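Local coordinates for protein nucleoside diphosphate kinase (Encephalitozoon cuniculi, PDB 3MPD) that probably makes nucleoside triphosphates other than ATP by passing the gamma phosphate of ATP to nucleoside diphosphates through a phosphohistidine intermediate in a ping-pong mechanism, at residues K13-K18 and M69-V74; P44-L49 and E64-M69; Q27-K32 and R89-E94; T8-K13 and L75-V80. One frame throughout, in Å; residues are numbered along the deposited sequence. Where two conformers were deposited one is given.

Contact 1. Residues K13-K18 and M69-V74; sequences KPDAIK and MMSGMV
K18 NZ is gripped from two directions: it donates to S71 O at 3.1 Å and to water 3 at 2.8 Å. The acceptor is the backbone carbonyl of the turn leading from helix 62-69 into strand 74-80, in the ferredoxin-like core of the nucleoside diphosphate kinase fold, and the ammonium reaches it 34° out of the carbonyl plane. K18 stretches from helix 14-18 to that carbonyl as an extended chain. Water 3 donates to D15 OD1 and to S71 OG, while water 2 joins D15 OD2 to the same hydroxyl, so the carboxylate is tied to the serine through two separate waters. Water 1 adds a third bridge, donating to P14 O and M73 O.

The apolar centre is the P14 ring. P14 CD lies 3.7 Å from V74 CG1 and 3.8 Å from M69 SD, whereas P14 CG and CB lean on G72 O and S71 OG. The CA-H of P14 points at M73 O (3.4 Å, 151° at the hydrogen), and I17 CG1 approaches this oxygen as well. G72 (phi 167°) is the first residue to leave helical angles and is extended, with its O against P14 CG.

K13, the N-cap residue, which probably binds ATP, runs toward the active site with NZ hydrogen-bonded to N116 OD1. Its aliphatic stem crosses the bent M69 side chain at about a right angle, K13 CD resting 3.7 Å from M69 SD.

Contact 2. Residues P44-L49 and E64-M69; sequences PKREVL and EMVEDM
R46 and E67 meet in a salt bridge at the partly exposed margin, R46 NH2 donating to E67 OE2 at 2.7 Å with an N-H...O angle of 137°. The oxygen is met on its syn side but from a position tilted out of the carboxylate plane, and the guanidinium and carboxylate planes stand 77° apart, which argues for one bent bond and against a flat two-pronged pairing. Inside this pair sits L49. Its CB lies 3.9 Å from V66 CG1, and both L49 methyls rest on M69 CB, CD2 at 3.6 Å, with L49 CD1 also 3.6 Å from V66 O. P44 closes the end of the contact, with CG 3.4 Å from M69 O.

Torsions place the charged groups. R46 sends CG anti to its own N (chi1 174°) and then bends at chi3; E67 starts on the far side of its helix and returns by a bend at chi2. NH1 of R46 also has a long, weak ion pair with E50.

Helices 46-52 and 62-69 form the helical hairpin of the nucleoside diphosphate kinase fold, probably one side of the nucleotide cleft, as in relatives. Helix 124-134 covers P44 and L49 through W134, while V74 of strand 74-80 touches both P44 and M69.

Contact 3. Residues Q27-K32 and R89-E94; sequences QRFEEK and RKLIGE
L91 points its CG away from its carbonyl carbon (chi1 -66°) and carries on extended at chi2, which sends CD1 across to helix 22-32; F29 takes a similar chi1 of -72° and turns its ring under that methyl. The result is a CH-pi contact: L91 CD1 stands 3.9 Å from the centroid of the F29 ring, only 12° off the ring normal. I92 approaches the same ring differently, its CG1 lying near the ring plane, at the edge, 4.2 Å from F29 CZ. L91 CD1 is also 3.8 Å from R28 O and 4.3 Å from K32 CB.

Polar linkage is indirect. Water 4 takes a hydrogen bond from R28 NH1 at 2.8 Å, in the guanidinium plane, and donates to L91 O at 3.0 Å. The other terminal nitrogen of R28 forms a salt bridge with D108.

Beyond L91 the chain leaves helix 84-92 at G93, and I92 packs on R106, which probably binds ATP. Helices 22-32 and 84-92 pack on one face of the ferredoxin-like sheet. F29 also meets I105 of helix 105-109, and F29 and I92 lie between the helices and the sheet, at W79 of strand 74-80 and I118 of strand 118-120.

Contact 4. Residues T8-K13 and L75-V80; sequences TFIMIK and LAMVWV
The M77 side chain lies on the face of the sheet beside I10 and I12: M77 CB lies 3.6 Å from I10 O, the chain then stays extended at chi2, and SD accepts a weak hydrogen bond from W79 NE1 of its own strand. A bend at chi3 (-75°) turns the methyl toward the neighbouring strand, where M77 CE meets I12 CG1 at 3.7 Å and nears I12 CD1 and I10 CG2.

The setting is the central strand pair of the antiparallel four-stranded sheet, order 2-3-1-4, of the ferredoxin-like fold. Strands 7-12 and 74-80 run with their directions 154° apart. T8-W79, I10-M77 and I12-L75 are hydrogen-bonded pairs, each exchanging two backbone bonds, whereas F9-V78 and M11-A76 are non-hydrogen-bonded pairs. The straightest link is I10 N to M77 O, 3.0 Å with 177° at the hydrogen. C-H groups of the intervening residues also use the carbonyls, as in M11 CA to L75 O at 3.4 Å.

T8, I10, I12, L75, M77 and W79 share one face; there I10 CG1 touches W79 CD1 at 3.6 Å, the two side chains crossing at about a right angle, and helix 22-32 packs on top through F29, I25 and I22. F9, M11, A76 and V78 occupy the other, with W134 of helix 124-134 stacked on F9, and H119, which probably carries the phosphate in the reaction, touching F9 and M11. The F9 ring reaches diagonally past its own partner V78, F9 CZ lying 3.7 Å from A76 CB.

From the N terminus, strand 7-12 returns to strand 74-80 in contact 4, closing a long loop at the centre of the sheet. Within that loop lies contact 1, which joins helix 14-18 to the turn before strand 74-80 and shares K13 with contact 4. Contact 2 is enclosed in turn by contact 1, shares M69 with it, and pairs helices 46-52 and 62-69. Contact 3 starts inside both outer loops, at helix 22-32, and ends beyond them at helix 84-92, so it crosses contacts 1 and 4 while enclosing contact 2. F29 touches I10 and W79, joining contact 3 to contact 4; contacts 2 and 3 lie on opposite sides of the chain's centre.

Contact 1. Residues K13-K18 and M69-V74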
loop_
_atom_site.group_PDB
_atom_site.type_symbol
_atom_site.label_atom_id
_atom_site.label_comp_id
_atom_site.label_asym_id
_atom_site.label_seq_id
_atom_site.Cartn_x
_atom_site.Cartn_y
_atom_site.Cartn_z
ATOM N N LYS A 13 -2.175 5.784 10.561
ATOM C CA LYS A 13 -3.361 6.120 11.379
ATOM C C LYS A 13 -4.350 6.931 10.546
ATOM O O LYS A 13 -3.940 7.569 9.560
ATOM C CB LYS A 13 -2.924 6.897 12.642
ATOM C CG LYS A 13 -1.989 6.073 13.544
ATOM C CD LYS A 13 -1.865 6.663 14.947
ATOM C CE LYS A 13 -1.161 5.650 15.860
ATOM N NZ LYS A 13 -0.740 6.352 17.106
ATOM N N PRO A 14 -5.640 6.927 10.933
ATOM C CA PRO A 14 -6.705 7.437 10.055
ATOM C C PRO A 14 -6.491 8.867 9.560
ATOM O O PRO A 14 -6.768 9.152 8.411
ATOM C CB PRO A 14 -7.967 7.378 10.956
ATOM C CG PRO A 14 -7.668 6.315 11.955
ATOM C CD PRO A 14 -6.188 6.445 12.232
ATOM N N ASP A 15 -6.020 9.759 10.433
ATOM C CA ASP A 15 -5.801 11.140 10.050
ATOM C C ASP A 15 -4.671 11.356 9.039
ATOM O O ASP A 15 -4.749 12.280 8.219
ATOM C CB ASP A 15 -5.617 12.035 11.283
ATOM C CG ASP A 15 -6.866 12.082 12.137
ATOM O OD1 ASP A 15 -7.952 12.387 11.590
ATOM O OD2 ASP A 15 -6.776 11.785 13.342
ATOM N N ALA A 16 -3.668 10.491 9.073
ATOM C CA ALA A 16 -2.565 10.588 8.130
ATOM C C ALA A 16 -3.029 10.163 6.744
ATOM O O ALA A 16 -2.550 10.699 5.743
ATOM C CB ALA A 16 -1.364 9.736 8.594
ATOM N N ILE A 17 -3.998 9.247 6.674
ATOM C CA ILE A 17 -4.613 8.903 5.384
ATOM C C ILE A 17 -5.282 10.150 4.790
ATOM O O ILE A 17 -5.100 10.487 3.608
ATOM C CB ILE A 17 -5.714 7.785 5.543
ATOM C CG1 ILE A 17 -5.134 6.479 6.124
ATOM C CG2 ILE A 17 -6.400 7.527 4.217
ATOM C CD1 ILE A 17 -4.047 5.863 5.283
ATOM N N LYS A 18 -6.058 10.829 5.631
ATOM C CA LYS A 18 -6.801 12.033 5.231
ATOM C C LYS A 18 -5.920 13.236 4.861
ATOM O O LYS A 18 -6.299 14.055 4.034
ATOM C CB LYS A 18 -7.821 12.396 6.321
ATOM C CG LYS A 18 -8.846 11.217 6.566
ATOM C CD LYS A 18 -9.847 11.549 7.663
ATOM C CE LYS A 18 -10.975 10.481 7.773
ATOM N NZ LYS A 18 -11.870 10.891 8.945
ATOM N N MET A 69 -8.623 6.110 16.951
ATOM C CA MET A 69 -8.175 5.127 15.966
ATOM C C MET A 69 -9.363 4.566 15.186
ATOM O O MET A 69 -9.170 3.848 14.216
ATOM C CB MET A 69 -7.349 4.012 16.618
ATOM C CG MET A 69 -5.916 4.426 16.934
ATOM S SD MET A 69 -4.990 4.727 15.418
ATOM C CE MET A 69 -4.875 3.069 14.771
ATOM N N MET A 70 -10.581 4.917 15.596
ATOM C CA MET A 70 -11.786 4.423 14.923
ATOM C C MET A 70 -12.402 5.395 13.902
ATOM O O MET A 70 -13.421 5.066 13.274
ATOM C CB MET A 70 -12.838 4.019 15.955
ATOM C CG MET A 70 -12.883 2.531 16.255
ATOM S SD MET A 70 -13.583 2.350 17.881
ATOM C CE MET A 70 -15.330 2.696 17.601
ATOM N N SER A 71 -11.777 6.558 13.723
ATOM C CA SER A 71 -12.350 7.678 12.965
ATOM C C SER A 71 -12.223 7.515 11.447
ATOM O O SER A 71 -12.630 8.399 10.675
ATOM C CB SER A 71 -11.724 9.014 13.411
ATOM O OG SER A 71 -10.340 9.129 13.019
ATOM N N GLY A 72 -11.651 6.400 11.008
ATOM C CA GLY A 72 -11.504 6.172 9.582
ATOM C C GLY A 72 -10.574 5.040 9.217
ATOM O O GLY A 72 -10.000 4.375 10.086
ATOM N N MET A 73 -10.456 4.827 7.908
ATOM C CA MET A 73 -9.645 3.764 7.335
ATOM C C MET A 73 -8.183 3.933 7.738
ATOM O O MET A 73 -7.666 5.076 7.786
ATOM C CB MET A 73 -9.777 3.826 5.819
ATOM C CG MET A 73 -9.372 2.578 5.054
ATOM S SD MET A 73 -9.368 3.008 3.305
ATOM C CE MET A 73 -7.713 3.668 3.115
ATOM N N VAL A 74 -7.530 2.805 8.038
ATOM C CA VAL A 74 -6.093 2.764 8.288
ATOM C C VAL A 74 -5.482 1.940 7.167
ATOM O O VAL A 74 -6.185 1.140 6.550
ATOM C CB VAL A 74 -5.714 2.120 9.681
ATOM C CG1 VAL A 74 -6.226 2.970 10.849
ATOM C CG2 VAL A 74 -6.222 0.693 9.819
HETATM O O HOH W 1 -8.805 7.528 7.342
HETATM O O HOH W 2 -8.624 10.300 14.629
HETATM O O HOH W 3 -9.933 10.617 10.925
#

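Contact 2. Residues P44-L49 and E64-M69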
loop_
_atom_site.group_PDB
_atom_site.type_symbol
_atom_site.label_atom_id
_atom_site.label_comp_id
_atom_site.label_asym_id
_atom_site.label_seq_id
_atom_site.Cartn_x
_atom_site.Cartn_y
_atom_site.Cartn_z
ATOM N N PRO A 44 -10.941 0.096 11.434
ATOM C CA PRO A 44 -10.703 -0.709 12.628
ATOM C C PRO A 44 -11.965 -0.929 13.497
ATOM O O PRO A 44 -12.770 -0.015 13.673
ATOM C CB PRO A 44 -9.674 0.103 13.410
ATOM C CG PRO A 44 -9.005 0.994 12.393
ATOM C CD PRO A 44 -10.100 1.308 11.408
ATOM N N LYS A 45 -12.103 -2.148 14.007
ATOM C CA LYS A 45 -13.172 -2.523 14.930
ATOM C C LYS A 45 -12.758 -2.186 16.377
ATOM O O LYS A 45 -11.588 -2.337 16.760
ATOM C CB LYS A 45 -13.479 -4.017 14.794
ATOM C CG LYS A 45 -14.181 -4.428 13.491
ATOM C CD LYS A 45 -15.519 -3.718 13.338
ATOM C CE LYS A 45 -16.561 -4.629 12.727
ATOM N NZ LYS A 45 -17.921 -4.272 13.234
ATOM N N ARG A 46 -13.709 -1.727 17.183
ATOM C CA ARG A 46 -13.400 -1.380 18.576
ATOM C C ARG A 46 -12.648 -2.492 19.339
ATOM O O ARG A 46 -11.650 -2.228 20.008
ATOM C CB ARG A 46 -14.674 -0.990 19.313
ATOM C CG ARG A 46 -14.470 -0.755 20.799
ATOM C CD ARG A 46 -15.805 -0.473 21.467
ATOM N NE ARG A 46 -16.338 0.794 20.974
ATOM C CZ ARG A 46 -15.910 1.994 21.366
ATOM N NH1 ARG A 46 -14.951 2.108 22.284
ATOM N NH2 ARG A 46 -16.462 3.086 20.848
ATOM N N GLU A 47 -13.116 -3.728 19.191
ATOM C CA GLU A 47 -12.566 -4.884 19.901
ATOM C C GLU A 47 -11.122 -5.144 19.497
ATOM O O GLU A 47 -10.282 -5.404 20.353
ATOM C CB GLU A 47 -13.408 -6.151 19.647
ATOM C CG GLU A 47 -14.919 -5.910 19.554
ATOM C CD GLU A 47 -15.377 -5.465 18.152
ATOM O OE1 GLU A 47 -15.666 -4.254 17.981
ATOM O OE2 GLU A 47 -15.450 -6.325 17.231
ATOM N N VAL A 48 -10.840 -5.100 18.196
ATOM C CA VAL A 48 -9.466 -5.240 17.730
ATOM C C VAL A 48 -8.521 -4.158 18.303
ATOM O O VAL A 48 -7.414 -4.477 18.731
ATOM C CB VAL A 48 -9.361 -5.338 16.183
ATOM C CG1 VAL A 48 -9.907 -4.106 15.509
ATOM C CG2 VAL A 48 -7.908 -5.548 15.743
ATOM N N LEU A 49 -8.967 -2.901 18.340
ATOM C CA LEU A 49 -8.153 -1.808 18.906
ATOM C C LEU A 49 -7.823 -2.013 20.386
ATOM O O LEU A 49 -6.686 -1.788 20.815
ATOM C CB LEU A 49 -8.830 -0.455 18.696
ATOM C CG LEU A 49 -8.788 0.045 17.252
ATOM C CD1 LEU A 49 -9.699 1.228 17.099
ATOM C CD2 LEU A 49 -7.364 0.378 16.808
ATOM N N GLU A 64 -10.665 7.502 24.721
ATOM C CA GLU A 64 -10.400 8.519 23.712
ATOM C C GLU A 64 -9.322 8.028 22.721
ATOM O O GLU A 64 -9.514 8.173 21.533
ATOM C CB GLU A 64 -9.984 9.852 24.345
ATOM C CG GLU A 64 -11.106 10.666 25.034
ATOM C CD GLU A 64 -11.500 10.157 26.427
ATOM O OE1 GLU A 64 -10.975 9.121 26.894
ATOM O OE2 GLU A 64 -12.357 10.811 27.066
ATOM N N MET A 65 -8.228 7.424 23.210
ATOM C CA MET A 65 -7.154 6.922 22.323
ATOM C C MET A 65 -7.733 5.872 21.358
ATOM O O MET A 65 -7.427 5.878 20.174
ATOM C CB MET A 65 -5.954 6.334 23.107
ATOM C CG MET A 65 -5.280 7.278 24.122
ATOM S SD MET A 65 -3.616 6.798 24.765
ATOM C CE MET A 65 -3.935 5.760 26.203
ATOM N N VAL A 66 -8.585 4.984 21.862
ATOM C CA VAL A 66 -9.242 3.996 20.995
ATOM C C VAL A 66 -10.184 4.677 19.970
ATOM O O VAL A 66 -10.198 4.322 18.775
ATOM C CB VAL A 66 -9.984 2.904 21.825
ATOM C CG1 VAL A 66 -10.866 2.019 20.928
ATOM C CG2 VAL A 66 -8.985 2.076 22.617
ATOM N N GLU A 67 -10.951 5.654 20.442
ATOM C CA GLU A 67 -11.915 6.378 19.613
ATOM C C GLU A 67 -11.230 7.056 18.439
ATOM O O GLU A 67 -11.732 6.993 17.314
ATOM C CB GLU A 67 -12.620 7.441 20.446
ATOM C CG GLU A 67 -14.147 7.448 20.342
ATOM C CD GLU A 67 -14.800 6.333 21.162
ATOM O OE1 GLU A 67 -15.391 6.617 22.243
ATOM O OE2 GLU A 67 -14.713 5.164 20.715
ATOM N N ASP A 68 -10.093 7.698 18.717
ATOM C CA ASP A 68 -9.270 8.345 17.699
ATOM C C ASP A 68 -8.854 7.371 16.591
ATOM O O ASP A 68 -8.725 7.767 15.424
ATOM C CB ASP A 68 -8.001 8.966 18.317
ATOM C CG ASP A 68 -8.275 10.266 19.099
ATOM O OD1 ASP A 68 -9.349 10.902 18.919
ATOM O OD2 ASP A 68 -7.387 10.655 19.903
ATOM N N MET A 69 -8.623 6.110 16.951
ATOM C CA MET A 69 -8.175 5.127 15.966
ATOM C C MET A 69 -9.363 4.566 15.186
ATOM O O MET A 69 -9.170 3.848 14.216
ATOM C CB MET A 69 -7.349 4.012 16.618
ATOM C CG MET A 69 -5.916 4.426 16.934
ATOM S SD MET A 69 -4.990 4.727 15.418
ATOM C CE MET A 69 -4.875 3.069 14.771
#

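Contact 3. Residues Q27-K32 and R89-E94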
loop_
_atom_site.group_PDB
_atom_site.type_symbol
_atom_site.label_atom_id
_atom_site.label_comp_id
_atom_site.label_asym_id
_atom_site.label_seq_id
_atom_site.Cartn_x
_atom_site.Cartn_y
_atom_site.Cartn_z
ATOM N N GLN A 27 7.656 5.826 1.272
ATOM C CA GLN A 27 9.008 6.169 0.800
ATOM C C GLN A 27 10.078 5.936 1.874
ATOM O O GLN A 27 11.170 5.443 1.544
ATOM C CB GLN A 27 9.080 7.637 0.326
ATOM C CG GLN A 27 10.435 8.070 -0.264
ATOM C CD GLN A 27 10.480 9.615 -0.608
ATOM O OE1 GLN A 27 9.462 10.250 -0.837
ATOM N NE2 GLN A 27 11.652 10.176 -0.614
ATOM N N ARG A 28 9.794 6.306 3.131
ATOM C CA ARG A 28 10.818 6.184 4.194
ATOM C C ARG A 28 11.232 4.717 4.365
ATOM O O ARG A 28 12.413 4.418 4.527
ATOM C CB ARG A 28 10.367 6.732 5.551
ATOM C CG ARG A 28 9.690 8.120 5.538
ATOM C CD ARG A 28 10.686 9.176 5.138
ATOM N NE ARG A 28 10.129 10.541 5.220
ATOM C CZ ARG A 28 10.207 11.367 6.265
ATOM N NH1 ARG A 28 10.775 10.990 7.398
ATOM N NH2 ARG A 28 9.732 12.602 6.149
ATOM N N PHE A 29 10.247 3.821 4.343
ATOM C CA PHE A 29 10.495 2.396 4.546
ATOM C C PHE A 29 11.149 1.736 3.335
ATOM O O PHE A 29 12.057 0.881 3.463
ATOM C CB PHE A 29 9.188 1.681 4.918
ATOM C CG PHE A 29 8.737 2.003 6.300
ATOM C CD1 PHE A 29 9.040 1.144 7.344
ATOM C CD2 PHE A 29 8.042 3.187 6.575
ATOM C CE1 PHE A 29 8.665 1.460 8.645
ATOM C CE2 PHE A 29 7.664 3.504 7.910
ATOM C CZ PHE A 29 7.994 2.633 8.919
ATOM N N GLU A 30 10.677 2.117 2.161
ATOM C CA GLU A 30 11.116 1.491 0.920
ATOM C C GLU A 30 12.552 1.961 0.608
ATOM O O GLU A 30 13.374 1.175 0.135
ATOM C CB GLU A 30 10.122 1.883 -0.205
ATOM C CG GLU A 30 10.421 1.296 -1.576
ATOM C CD GLU A 30 9.342 1.593 -2.632
ATOM O OE1 GLU A 30 8.816 2.745 -2.719
ATOM O OE2 GLU A 30 9.078 0.674 -3.441
ATOM N N GLU A 31 12.864 3.239 0.895
ATOM C CA GLU A 31 14.229 3.772 0.633
ATOM C C GLU A 31 15.244 3.266 1.638
ATOM O O GLU A 31 16.449 3.211 1.330
ATOM C CB GLU A 31 14.269 5.319 0.588
ATOM C CG GLU A 31 13.663 5.872 -0.665
ATOM C CD GLU A 31 13.740 7.404 -0.763
ATOM O OE1 GLU A 31 13.817 8.149 0.272
ATOM O OE2 GLU A 31 13.661 7.862 -1.911
ATOM N N LYS A 32 14.766 2.890 2.827
ATOM C CA LYS A 32 15.631 2.315 3.855
ATOM C C LYS A 32 16.026 0.846 3.548
ATOM O O LYS A 32 16.982 0.323 4.137
ATOM C CB LYS A 32 14.954 2.391 5.226
ATOM C CG LYS A 32 15.826 1.920 6.432
ATOM C CD LYS A 32 17.166 2.680 6.583
ATOM C CE LYS A 32 17.722 2.504 8.008
ATOM N NZ LYS A 32 19.034 3.205 8.204
ATOM N N ARG A 89 11.017 1.770 14.245
ATOM C CA ARG A 89 10.910 2.705 15.377
ATOM C C ARG A 89 11.774 3.959 15.129
ATOM O O ARG A 89 11.358 5.091 15.439
ATOM C CB ARG A 89 11.368 2.055 16.662
ATOM C CG ARG A 89 10.373 1.022 17.246
ATOM C CD ARG A 89 11.019 0.210 18.390
ATOM N NE ARG A 89 11.441 1.015 19.549
ATOM C CZ ARG A 89 10.615 1.574 20.442
ATOM N NH1 ARG A 89 9.290 1.465 20.316
ATOM N NH2 ARG A 89 11.111 2.267 21.458
ATOM N N LYS A 90 12.979 3.752 14.598
ATOM C CA LYS A 90 13.876 4.898 14.347
ATOM C C LYS A 90 13.342 5.809 13.233
ATOM O O LYS A 90 13.446 7.039 13.324
ATOM C CB LYS A 90 15.284 4.437 13.990
ATOM C CG LYS A 90 16.258 5.594 13.745
ATOM C CD LYS A 90 17.638 5.200 14.184
ATOM C CE LYS A 90 18.510 6.451 14.337
ATOM N NZ LYS A 90 19.926 6.124 14.586
ATOM N N LEU A 91 12.803 5.216 12.179
ATOM C CA LEU A 91 12.219 6.021 11.091
ATOM C C LEU A 91 10.984 6.842 11.538
ATOM O O LEU A 91 10.702 7.933 10.988
ATOM C CB LEU A 91 11.785 5.114 9.962
ATOM C CG LEU A 91 12.823 4.323 9.154
ATOM C CD1 LEU A 91 12.045 3.423 8.153
ATOM C CD2 LEU A 91 13.788 5.230 8.412
ATOM N N ILE A 92 10.243 6.284 12.490
ATOM C CA ILE A 92 8.999 6.866 12.969
ATOM C C ILE A 92 9.251 8.010 13.952
ATOM O O ILE A 92 8.633 9.076 13.823
ATOM C CB ILE A 92 8.078 5.778 13.558
ATOM C CG1 ILE A 92 7.486 4.942 12.401
ATOM C CG2 ILE A 92 6.932 6.410 14.433
ATOM C CD1 ILE A 92 6.862 3.556 12.869
ATOM N N GLY A 93 10.158 7.820 14.918
ATOM C CA GLY A 93 10.450 8.888 15.881
ATOM C C GLY A 93 9.642 8.688 17.159
ATOM O O GLY A 93 8.724 7.854 17.206
ATOM N N GLU A 94 10.004 9.444 18.185
ATOM C CA GLU A 94 9.346 9.455 19.516
ATOM C C GLU A 94 7.827 9.584 19.500
ATOM O O GLU A 94 7.258 10.267 18.658
ATOM C CB GLU A 94 9.908 10.612 20.365
ATOM C CG GLU A 94 10.841 10.118 21.457
ATOM C CD GLU A 94 12.218 9.774 20.936
ATOM O OE1 GLU A 94 12.932 9.004 21.616
ATOM O OE2 GLU A 94 12.591 10.272 19.841
HETATM O O HOH W 4 11.688 8.430 8.245
#

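Contact 4. Residues T8-K13 and L75-V80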
loop_
_atom_site.group_PDB
_atom_site.type_symbol
_atom_site.label_atom_id
_atom_site.label_comp_id
_atom_site.label_asym_id
_atom_site.label_seq_id
_atom_site.Cartn_x
_atom_site.Cartn_y
_atom_site.Cartn_z
ATOM N N THR A 8 7.911 -6.463 11.045
ATOM C CA THR A 8 7.299 -5.449 11.906
ATOM C C THR A 8 5.964 -4.992 11.338
ATOM O O THR A 8 5.742 -5.039 10.121
ATOM C CB THR A 8 8.254 -4.243 12.163
ATOM O OG1 THR A 8 7.731 -3.410 13.209
ATOM C CG2 THR A 8 8.501 -3.406 10.900
ATOM N N PHE A 9 5.065 -4.593 12.229
ATOM C CA PHE A 9 3.740 -4.160 11.836
ATOM C C PHE A 9 3.701 -2.648 11.825
ATOM O O PHE A 9 4.020 -2.005 12.817
ATOM C CB PHE A 9 2.666 -4.725 12.780
ATOM C CG PHE A 9 1.281 -4.312 12.409
ATOM C CD1 PHE A 9 0.683 -4.824 11.259
ATOM C CD2 PHE A 9 0.592 -3.385 13.183
ATOM C CE1 PHE A 9 -0.583 -4.425 10.871
ATOM C CE2 PHE A 9 -0.697 -2.986 12.824
ATOM C CZ PHE A 9 -1.283 -3.498 11.654
ATOM N N ILE A 10 3.320 -2.089 10.687
ATOM C CA ILE A 10 3.312 -0.636 10.501
ATOM C C ILE A 10 1.909 -0.251 10.063
ATOM O O ILE A 10 1.410 -0.759 9.061
ATOM C CB ILE A 10 4.284 -0.196 9.397
ATOM C CG1 ILE A 10 5.718 -0.723 9.647
ATOM C CG2 ILE A 10 4.266 1.346 9.222
ATOM C CD1 ILE A 10 6.423 -0.199 10.965
ATOM N N MET A 11 1.298 0.691 10.768
ATOM C CA MET A 11 -0.064 1.074 10.440
ATOM C C MET A 11 -0.166 2.579 10.345
ATOM O O MET A 11 0.146 3.297 11.313
ATOM C CB MET A 11 -1.025 0.506 11.497
ATOM C CG MET A 11 -2.481 0.875 11.300
ATOM S SD MET A 11 -3.537 0.022 12.513
ATOM C CE MET A 11 -2.802 0.484 14.086
ATOM N N ILE A 12 -0.598 3.057 9.180
ATOM C CA ILE A 12 -0.845 4.487 8.996
ATOM C C ILE A 12 -2.194 4.825 9.627
ATOM O O ILE A 12 -3.225 4.228 9.248
ATOM C CB ILE A 12 -0.832 4.908 7.512
ATOM C CG1 ILE A 12 0.484 4.480 6.852
ATOM C CG2 ILE A 12 -1.134 6.452 7.362
ATOM C CD1 ILE A 12 0.610 4.925 5.364
ATOM N N LYS A 13 -2.175 5.784 10.561
ATOM C CA LYS A 13 -3.361 6.120 11.379
ATOM C C LYS A 13 -4.350 6.931 10.546
ATOM O O LYS A 13 -3.940 7.569 9.560
ATOM C CB LYS A 13 -2.924 6.897 12.642
ATOM C CG LYS A 13 -1.989 6.073 13.544
ATOM C CD LYS A 13 -1.865 6.663 14.947
ATOM C CE LYS A 13 -1.161 5.650 15.860
ATOM N NZ LYS A 13 -0.740 6.352 17.106
ATOM N N LEU A 75 -4.188 2.145 6.895
ATOM C CA LEU A 75 -3.418 1.238 6.029
ATOM C C LEU A 75 -2.454 0.385 6.853
ATOM O O LEU A 75 -1.436 0.886 7.368
ATOM C CB LEU A 75 -2.679 1.999 4.907
ATOM C CG LEU A 75 -1.884 1.165 3.878
ATOM C CD1 LEU A 75 -2.814 0.222 3.094
ATOM C CD2 LEU A 75 -1.112 2.074 2.912
ATOM N N ALA A 76 -2.792 -0.891 6.984
ATOM C CA ALA A 76 -2.016 -1.837 7.771
ATOM C C ALA A 76 -1.020 -2.579 6.877
ATOM O O ALA A 76 -1.405 -3.104 5.822
ATOM C CB ALA A 76 -2.944 -2.831 8.456
ATOM N N MET A 77 0.239 -2.647 7.314
ATOM C CA MET A 77 1.316 -3.248 6.510
ATOM C C MET A 77 2.238 -4.113 7.330
ATOM O O MET A 77 2.412 -3.890 8.532
ATOM C CB MET A 77 2.209 -2.131 5.878
ATOM C CG MET A 77 1.505 -1.315 4.819
ATOM S SD MET A 77 2.317 0.245 4.353
ATOM C CE MET A 77 1.948 1.287 5.743
ATOM N N VAL A 78 2.893 -5.037 6.643
ATOM C CA VAL A 78 4.016 -5.759 7.208
ATOM C C VAL A 78 5.248 -5.451 6.367
ATOM O O VAL A 78 5.216 -5.536 5.141
ATOM C CB VAL A 78 3.774 -7.293 7.243
ATOM C CG1 VAL A 78 4.955 -8.028 7.924
ATOM C CG2 VAL A 78 2.458 -7.610 7.949
ATOM N N TRP A 79 6.326 -5.076 7.048
ATOM C CA TRP A 79 7.597 -4.785 6.406
ATOM C C TRP A 79 8.639 -5.736 6.985
ATOM O O TRP A 79 8.688 -5.939 8.198
ATOM C CB TRP A 79 8.000 -3.319 6.644
ATOM C CG TRP A 79 7.206 -2.335 5.846
ATOM C CD1 TRP A 79 5.983 -1.791 6.180
ATOM C CD2 TRP A 79 7.558 -1.766 4.562
ATOM N NE1 TRP A 79 5.574 -0.904 5.191
ATOM C CE2 TRP A 79 6.516 -0.868 4.198
ATOM C CE3 TRP A 79 8.644 -1.928 3.694
ATOM C CZ2 TRP A 79 6.528 -0.146 3.002
ATOM C CZ3 TRP A 79 8.662 -1.205 2.512
ATOM C CH2 TRP A 79 7.598 -0.330 2.168
ATOM N N VAL A 80 9.452 -6.329 6.107
ATOM C CA VAL A 80 10.403 -7.374 6.505
ATOM C C VAL A 80 11.825 -6.946 6.170
ATOM O O VAL A 80 12.060 -6.271 5.153
ATOM C CB VAL A 80 10.081 -8.696 5.755
ATOM C CG1 VAL A 80 11.127 -9.797 6.034
ATOM C CG2 VAL A 80 8.691 -9.184 6.142
#